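Local coordinates for protein intracellular exo-alpha-(1->5)-L-arabinofuranosidase (PDB 2Y2W) that hydrolyses terminal alpha-L-arabinofuranosyl bonds in arabinans and arabinoxylan during bacterial breakdown of plant cell-wall polysaccharides, at residues L304-D309 with E458-V463; I450-I455 with P464-V469; A176-L181 with A238-L243. All blocks are in the same frame, centred on the assembly; numbering follows the deposited sequence.

Contact 1: L304-D309 with E458-V463; sequences LASSED and EAYGDV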
loop_
_atom_site.group_PDB
_atom_site.type_symbol
_atom_site.label_atom_id
_atom_site.label_comp_id
_atom_site.label_asym_id
_atom_site.label_seq_id
_atom_site.Cartn_x
_atom_site.Cartn_y
_atom_site.Cartn_z
ATOM N N LEU D 304 16.896 -19.506 34.856
ATOM C CA LEU D 304 15.902 -20.082 35.762
ATOM C C LEU D 304 14.949 -19.026 36.327
ATOM O O LEU D 304 13.832 -19.347 36.737
ATOM C CB LEU D 304 16.578 -20.869 36.889
ATOM C CG LEU D 304 17.295 -22.168 36.492
ATOM C CD1 LEU D 304 18.345 -22.541 37.529
ATOM C CD2 LEU D 304 16.316 -23.314 36.273
ATOM N N ALA D 305 15.390 -17.769 36.327
ATOM C CA ALA D 305 14.565 -16.654 36.784
ATOM C C ALA D 305 13.969 -15.854 35.619
ATOM O O ALA D 305 13.732 -14.647 35.743
ATOM C CB ALA D 305 15.372 -15.746 37.710
ATOM N N SER D 306 13.713 -16.534 34.501
ATOM C CA SER D 306 13.186 -15.894 33.289
ATOM C C SER D 306 11.759 -15.376 33.439
ATOM O O SER D 306 11.327 -14.510 32.675
ATOM C CB SER D 306 13.271 -16.840 32.090
ATOM O OG SER D 306 14.610 -16.965 31.644
ATOM N N SER D 307 11.038 -15.909 34.423
ATOM C CA SER D 307 9.679 -15.462 34.739
ATOM C C SER D 307 9.622 -13.982 35.127
ATOM O O SER D 307 8.606 -13.317 34.910
ATOM C CB SER D 307 9.071 -16.329 35.845
ATOM O OG SER D 307 10.020 -16.617 36.856
ATOM N N GLU D 308 10.722 -13.480 35.686
ATOM C CA GLU D 308 10.846 -12.076 36.090
ATOM C C GLU D 308 10.785 -11.118 34.900
ATOM O O GLU D 308 10.265 -10.007 35.016
ATOM C CB GLU D 308 12.144 -11.858 36.872
ATOM C CG GLU D 308 12.249 -12.673 38.159
ATOM C CD GLU D 308 11.238 -12.255 39.212
ATOM O OE1 GLU D 308 11.162 -11.046 39.529
ATOM O OE2 GLU D 308 10.520 -13.139 39.728
ATOM N N ASP D 309 11.330 -11.555 33.766
ATOM C CA ASP D 309 11.226 -10.822 32.509
ATOM C C ASP D 309 9.760 -10.758 32.070
ATOM O O ASP D 309 9.266 -9.691 31.703
ATOM C CB ASP D 309 12.100 -11.479 31.435
ATOM C CG ASP D 309 12.126 -10.696 30.129
ATOM O OD1 ASP D 309 11.214 -10.886 29.295
ATOM O OD2 ASP D 309 13.060 -9.887 29.937
ATOM N N GLU D 458 22.651 -12.128 37.283
ATOM C CA GLU D 458 23.246 -11.043 36.490
ATOM C C GLU D 458 22.198 -10.175 35.794
ATOM O O GLU D 458 22.266 -8.946 35.857
ATOM C CB GLU D 458 24.232 -11.584 35.447
ATOM C CG GLU D 458 25.707 -11.364 35.776
ATOM C CD GLU D 458 26.435 -12.641 36.164
ATOM O OE1 GLU D 458 25.853 -13.473 36.896
ATOM O OE2 GLU D 458 27.598 -12.807 35.737
ATOM N N ALA D 459 21.240 -10.826 35.134
ATOM C CA ALA D 459 20.213 -10.142 34.344
ATOM C C ALA D 459 19.168 -9.420 35.196
ATOM O O ALA D 459 18.710 -8.334 34.837
ATOM C CB ALA D 459 19.539 -11.121 33.389
ATOM N N TYR D 460 18.796 -10.030 36.318
ATOM C CA TYR D 460 17.792 -9.466 37.222
ATOM C C TYR D 460 18.407 -9.213 38.598
ATOM O O TYR D 460 19.564 -9.570 38.837
ATOM C CB TYR D 460 16.573 -10.395 37.312
ATOM C CG TYR D 460 16.191 -11.002 35.977
ATOM C CD1 TYR D 460 15.519 -10.250 35.014
ATOM C CD2 TYR D 460 16.524 -12.321 35.667
ATOM C CE1 TYR D 460 15.179 -10.796 33.781
ATOM C CE2 TYR D 460 16.189 -12.877 34.435
ATOM C CZ TYR D 460 15.516 -12.107 33.498
ATOM O OH TYR D 460 15.181 -12.646 32.280
ATOM N N GLY D 461 17.642 -8.593 39.494
ATOM C CA GLY D 461 18.137 -8.255 40.830
ATOM C C GLY D 461 18.196 -9.444 41.770
ATOM O O GLY D 461 18.713 -10.507 41.417
ATOM N N ASP D 462 17.677 -9.251 42.981
ATOM C CA ASP D 462 17.548 -10.331 43.951
ATOM C C ASP D 462 16.130 -10.890 43.875
ATOM O O ASP D 462 15.158 -10.180 44.142
ATOM C CB ASP D 462 17.865 -9.830 45.363
ATOM N N VAL D 463 16.019 -12.160 43.497
ATOM C CA VAL D 463 14.715 -12.772 43.225
ATOM C C VAL D 463 14.411 -13.977 44.125
ATOM O O VAL D 463 15.318 -14.741 44.460
ATOM C CB VAL D 463 14.565 -13.161 41.724
ATOM C CG1 VAL D 463 14.506 -11.913 40.855
ATOM C CG2 VAL D 463 15.694 -14.089 41.269
#
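A305 O accepts a hydrogen bond from E308 N (3.2 Å) within its own segment, and across the contact Y460 CE2 comes within 3.3 Å of A305 O, obliquely to the ring. Y460 is the wedge here. Its CG stands anti to the carbonyl carbon (chi1 -40°), which sends the ring over towards E308. There E308 CB lies over one face as a CH-pi contact, 4.3 Å from the ring centroid, and A459 CB covers the opposite face. At the far end of the ring, Y460 OH lies 3.4 Å from D309 CB, while D309 OD1 is hydrogen-bonded to Y287 OH. Beside the tyrosine, V463 contributes plain methyl packing. Its CG1 touches E308 CG at 3.6 Å and its CG2 faces A305 CB at 3.9 Å, a close approach that a small methyl suits. The bent chain of E308 lets its aliphatic part lie on V463 while OE2 forms a salt bridge with R486. Losing the Y460 ring to an alanine here is likely to open a gap between E308 CB and A459 CB and leave A305 without its aromatic neighbour. The contact joins barrel helix 307-327, near its N-terminal end, to the beta domain at the hairpin of strands 444-456 and 462-473, while L304 and S306 lean on V387 of helix 382-397.

Contact 2: I450-I455 with P464-V469; sequences ISSPTI and PAIDAV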
loop_
_atom_site.group_PDB
_atom_site.type_symbol
_atom_site.label_atom_id
_atom_site.label_comp_id
_atom_site.label_asym_id
_atom_site.label_seq_id
_atom_site.Cartn_x
_atom_site.Cartn_y
_atom_site.Cartn_z
ATOM N N ILE D 450 4.134 -15.679 49.534
ATOM C CA ILE D 450 5.383 -16.421 49.390
ATOM C C ILE D 450 6.487 -15.795 50.243
ATOM O O ILE D 450 6.698 -14.579 50.214
ATOM C CB ILE D 450 5.833 -16.506 47.904
ATOM C CG1 ILE D 450 4.712 -17.084 47.030
ATOM C CG2 ILE D 450 7.109 -17.343 47.768
ATOM C CD1 ILE D 450 4.851 -16.781 45.544
ATOM N N SER D 451 7.172 -16.642 51.008
ATOM C CA SER D 451 8.336 -16.235 51.788
ATOM C C SER D 451 9.466 -17.236 51.571
ATOM O O SER D 451 9.445 -18.336 52.124
ATOM C CB SER D 451 7.984 -16.132 53.275
ATOM O OG SER D 451 6.923 -15.217 53.487
ATOM N N SER D 452 10.441 -16.853 50.753
ATOM C CA SER D 452 11.562 -17.727 50.415
ATOM C C SER D 452 12.883 -16.961 50.429
ATOM O O SER D 452 12.897 -15.750 50.192
ATOM C CB SER D 452 11.344 -18.375 49.041
ATOM O OG SER D 452 11.534 -17.444 47.988
ATOM N N PRO D 453 13.998 -17.661 50.714
ATOM C CA PRO D 453 15.321 -17.044 50.620
ATOM C C PRO D 453 15.644 -16.614 49.190
ATOM O O PRO D 453 15.522 -17.413 48.257
ATOM C CB PRO D 453 16.271 -18.163 51.076
ATOM C CG PRO D 453 15.476 -19.420 50.988
ATOM C CD PRO D 453 14.070 -19.025 51.269
ATOM N N THR D 454 16.041 -15.353 49.031
ATOM C CA THR D 454 16.328 -14.781 47.714
ATOM C C THR D 454 17.646 -15.289 47.130
ATOM O O THR D 454 18.492 -15.820 47.850
ATOM C CB THR D 454 16.348 -13.232 47.751
ATOM O OG1 THR D 454 17.158 -12.785 48.844
ATOM C CG2 THR D 454 14.935 -12.671 47.899
ATOM N N ILE D 455 17.797 -15.129 45.816
ATOM C CA ILE D 455 19.024 -15.500 45.103
ATOM C C ILE D 455 19.435 -14.396 44.124
ATOM O O ILE D 455 18.596 -13.607 43.680
ATOM C CB ILE D 455 18.890 -16.863 44.365
ATOM C CG1 ILE D 455 17.568 -16.940 43.585
ATOM C CG2 ILE D 455 19.021 -18.019 45.355
ATOM C CD1 ILE D 455 17.410 -18.176 42.714
ATOM N N PRO D 464 13.133 -14.145 44.527
ATOM C CA PRO D 464 12.749 -15.300 45.344
ATOM C C PRO D 464 13.028 -16.620 44.633
ATOM O O PRO D 464 12.782 -16.742 43.431
ATOM C CB PRO D 464 11.239 -15.110 45.534
ATOM C CG PRO D 464 11.014 -13.653 45.355
ATOM C CD PRO D 464 11.996 -13.232 44.306
ATOM N N ALA D 465 13.551 -17.591 45.375
ATOM C CA ALA D 465 13.858 -18.906 44.823
ATOM C C ALA D 465 12.585 -19.689 44.508
ATOM O O ALA D 465 12.474 -20.300 43.443
ATOM C CB ALA D 465 14.749 -19.690 45.780
ATOM N N ILE D 466 11.631 -19.660 45.436
ATOM C CA ILE D 466 10.365 -20.375 45.280
ATOM C C ILE D 466 9.303 -19.469 44.655
ATOM O O ILE D 466 9.185 -18.293 45.013
ATOM C CB ILE D 466 9.861 -20.966 46.636
ATOM C CG1 ILE D 466 10.952 -21.808 47.317
ATOM C CG2 ILE D 466 8.574 -21.783 46.452
ATOM C CD1 ILE D 466 11.400 -23.056 46.543
ATOM N N ASP D 467 8.548 -20.032 43.712
ATOM C CA ASP D 467 7.448 -19.346 43.037
ATOM C C ASP D 467 6.296 -20.335 42.842
ATOM O O ASP D 467 6.533 -21.481 42.454
ATOM C CB ASP D 467 7.927 -18.798 41.687
ATOM C CG ASP D 467 6.943 -17.823 41.059
ATOM O OD1 ASP D 467 6.094 -17.259 41.785
ATOM O OD2 ASP D 467 7.030 -17.616 39.829
ATOM N N ALA D 468 5.062 -19.900 43.111
ATOM C CA ALA D 468 3.905 -20.811 43.119
ATOM C C ALA D 468 2.547 -20.183 42.772
ATOM O O ALA D 468 2.336 -18.982 42.966
ATOM C CB ALA D 468 3.820 -21.532 44.467
ATOM N N VAL D 469 1.637 -21.019 42.260
ATOM C CA VAL D 469 0.223 -20.662 42.046
ATOM C C VAL D 469 -0.729 -21.674 42.669
ATOM O O VAL D 469 -0.409 -22.858 42.780
ATOM C CB VAL D 469 -0.173 -20.569 40.546
ATOM C CG1 VAL D 469 0.124 -19.204 39.991
ATOM C CG2 VAL D 469 0.476 -21.678 39.716
#
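The carboxylate of D467, a flat group meeting the opposite segment, does so through one oxygen: D467 OD1 lies 4.0 Å from I450 CD1, and the two side chains cross obliquely. R486, I393 and K397 also touch D467. No aromatic ring takes part, so the other planar partners are backbone amides. I450 spreads along them, with CG2 3.6 Å from I466 O and CD1 near A468 N; a beta-branched, extended residue suits such a strip of strand.

The polar part lies at the break in strand 444-456. I466 N gives a weak hydrogen bond to S452 OG, 3.4 Å long and fairly straight at 161°. Serine suits the place because OG, set between the backbone N and the carbonyl carbon (chi1 74°), supplies an acceptor where the strand leaves regular pairing. The preceding amide, A465 N, gives a second weak bond, 3.5 Å, to P453 O. The methyl A465 CB is also 3.5 Å from that same P453 O, and a small side chain allows this approach. Regular pairing returns at T454 and P464, an antiparallel non-hydrogen-bonded pair, a position that asks no amide hydrogen of the proline. I455 CD1 then reaches A465 CB at 4.3 Å.

The segments belong to the hairpin of strands 444-456 and 462-473 in the C-terminal beta domain. Strand 45-48 packs I47 against I450, I466 and A468, strand 478-485 pairs with strand 462-473 through D467 and V469, and helix 382-397 of the barrel domain touches D467 and V469.

Contact 3: A176-L181 with A238-L243; sequences AALDEL and AHAMKL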
loop_
_atom_site.group_PDB
_atom_site.type_symbol
_atom_site.label_atom_id
_atom_site.label_comp_id
_atom_site.label_asym_id
_atom_site.label_seq_id
_atom_site.Cartn_x
_atom_site.Cartn_y
_atom_site.Cartn_z
ATOM N N ALA D 176 -7.368 -9.154 1.137
ATOM C CA ALA D 176 -7.193 -10.600 1.319
ATOM C C ALA D 176 -7.740 -11.073 2.666
ATOM O O ALA D 176 -8.291 -12.170 2.763
ATOM C CB ALA D 176 -5.736 -10.992 1.167
ATOM N N ALA D 177 -7.589 -10.237 3.693
ATOM C CA ALA D 177 -8.115 -10.536 5.022
ATOM C C ALA D 177 -9.632 -10.703 4.993
ATOM O O ALA D 177 -10.164 -11.642 5.579
ATOM C CB ALA D 177 -7.709 -9.456 6.015
ATOM N N LEU D 178 -10.318 -9.798 4.297
ATOM C CA LEU D 178 -11.775 -9.869 4.140
ATOM C C LEU D 178 -12.223 -11.018 3.232
ATOM O O LEU D 178 -13.301 -11.586 3.431
ATOM C CB LEU D 178 -12.338 -8.537 3.634
ATOM C CG LEU D 178 -12.183 -7.323 4.560
ATOM C CD1 LEU D 178 -12.604 -6.041 3.852
ATOM C CD2 LEU D 178 -12.963 -7.498 5.863
ATOM N N ASP D 179 -11.399 -11.350 2.238
ATOM C CA ASP D 179 -11.668 -12.492 1.363
ATOM C C ASP D 179 -11.620 -13.815 2.138
ATOM O O ASP D 179 -12.526 -14.642 2.009
ATOM C CB ASP D 179 -10.701 -12.518 0.169
ATOM C CG ASP D 179 -10.972 -11.408 -0.852
ATOM O OD1 ASP D 179 -12.010 -10.713 -0.758
ATOM O OD2 ASP D 179 -10.129 -11.229 -1.760
ATOM N N GLU D 180 -10.578 -14.000 2.951
ATOM C CA GLU D 180 -10.429 -15.214 3.763
ATOM C C GLU D 180 -11.515 -15.326 4.830
ATOM O O GLU D 180 -11.983 -16.423 5.127
ATOM C CB GLU D 180 -9.038 -15.296 4.405
ATOM C CG GLU D 180 -8.829 -16.561 5.245
ATOM C CD GLU D 180 -7.371 -16.890 5.510
ATOM O OE1 GLU D 180 -6.581 -15.967 5.823
ATOM O OE2 GLU D 180 -7.021 -18.088 5.420
ATOM N N LEU D 181 -11.903 -14.187 5.400
ATOM C CA LEU D 181 -12.973 -14.131 6.391
ATOM C C LEU D 181 -14.293 -14.634 5.799
ATOM O O LEU D 181 -14.985 -15.452 6.405
ATOM C CB LEU D 181 -13.119 -12.699 6.921
ATOM C CG LEU D 181 -14.289 -12.335 7.841
ATOM C CD1 LEU D 181 -14.259 -13.132 9.139
ATOM C CD2 LEU D 181 -14.264 -10.848 8.122
ATOM N N ALA D 238 -9.009 -4.236 11.334
ATOM C CA ALA D 238 -9.814 -4.589 12.510
ATOM C C ALA D 238 -11.241 -4.055 12.419
ATOM O O ALA D 238 -12.195 -4.764 12.745
ATOM C CB ALA D 238 -9.146 -4.110 13.790
ATOM N N HIS D 239 -11.378 -2.808 11.975
ATOM C CA HIS D 239 -12.692 -2.201 11.778
ATOM C C HIS D 239 -13.529 -2.953 10.746
ATOM O O HIS D 239 -14.685 -3.292 11.009
ATOM C CB HIS D 239 -12.568 -0.730 11.369
ATOM C CG HIS D 239 -13.819 -0.175 10.761
ATOM N ND1 HIS D 239 -13.962 0.024 9.405
ATOM C CD2 HIS D 239 -14.998 0.185 11.322
ATOM C CE1 HIS D 239 -15.168 0.501 9.158
ATOM N NE2 HIS D 239 -15.816 0.609 10.304
ATOM N N ALA D 240 -12.936 -3.199 9.579
ATOM C CA ALA D 240 -13.616 -3.859 8.468
ATOM C C ALA D 240 -14.039 -5.282 8.812
ATOM O O ALA D 240 -15.140 -5.705 8.465
ATOM C CB ALA D 240 -12.739 -3.847 7.226
ATOM N N MET D 241 -13.172 -6.016 9.503
ATOM C CA MET D 241 -13.506 -7.373 9.917
ATOM C C MET D 241 -14.642 -7.402 10.940
ATOM O O MET D 241 -15.589 -8.177 10.779
ATOM C CB MET D 241 -12.273 -8.126 10.410
ATOM C CG MET D 241 -11.393 -8.621 9.274
ATOM S SD MET D 241 -9.878 -9.406 9.826
ATOM C CE MET D 241 -10.513 -10.917 10.552
ATOM N N LYS D 242 -14.561 -6.554 11.969
ATOM C CA LYS D 242 -15.642 -6.451 12.960
ATOM C C LYS D 242 -16.941 -5.909 12.367
ATOM O O LYS D 242 -18.021 -6.169 12.896
ATOM C CB LYS D 242 -15.228 -5.640 14.194
ATOM C CG LYS D 242 -14.714 -6.499 15.346
ATOM C CD LYS D 242 -14.536 -5.709 16.641
ATOM C CE LYS D 242 -15.857 -5.527 17.392
ATOM N NZ LYS D 242 -15.716 -4.595 18.553
ATOM N N LEU D 243 -16.829 -5.161 11.272
ATOM C CA LEU D 243 -17.999 -4.690 10.537
ATOM C C LEU D 243 -18.702 -5.847 9.824
ATOM O O LEU D 243 -19.925 -5.848 9.693
ATOM C CB LEU D 243 -17.608 -3.592 9.540
ATOM C CG LEU D 243 -18.696 -2.895 8.713
ATOM C CD1 LEU D 243 -19.855 -2.372 9.569
ATOM C CD2 LEU D 243 -18.084 -1.768 7.901
#
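L178 and L181 close on A240 and M241 to make the tight part of this contact, whereas A177 touches M241 more loosely. The fork of L178 straddles the methyl of A240: CD2 and CD1 are 3.9 and 4.0 Å from A240 CB. The same CD2 also rests 3.8 Å from A240 O, so the branched end lies on the backbone of the partner helix as well as on its side chain. Alanine suits this point, since its short side chain lets the leucine come so close.

M241 is the shared partner. Its CG is 3.9 Å from L178 CD2 and 3.8 Å from L181 CD2. L181 gets there with CG anti to the backbone N (chi1 172°). Beyond CG the methionine bends at chi3 (70°), and across the contact its SD approaches A177 CB at 4.4 Å. No solvent side opens among the five touching residues, all of them buried; the polar D179 and K242, partly exposed, stand apart from this core. W210 of strand 209-212 touches L181 and M241. L137 of a second subunit packs on L178 and A240.

Helices 174-185 and 227-244 follow consecutive strands of the (beta/alpha)8 barrel, their short axes 10.2 Å apart and crossing at -22°. Each helix spends its backbone amides on its own turns, as in E180 N to A176 O, so the join between them is apolar and nondirectional, depending on the fit of shapes and the exclusion of water.

How the contacts relate
From the N terminus, contact 3 is the first to open and close, bringing together helices 174-185 and 227-244 within the barrel before either other contact begins. Contact 1 then opens at 304-309, by a later barrel helix, and closes only at 458-463, in the beta domain. Contact 2 opens at 450-455 before contact 1 closes, and itself closes at 464-469, so these two cross. They also touch, V463 O lying 2.9 Å from I455 N in a probable hydrogen bond, and share strand 462-473. Thus contact 2 shapes the hairpin that contact 1 fastens to the barrel, while contact 3, about 41 Å from contact 1 between centres, lies across the chain's centre.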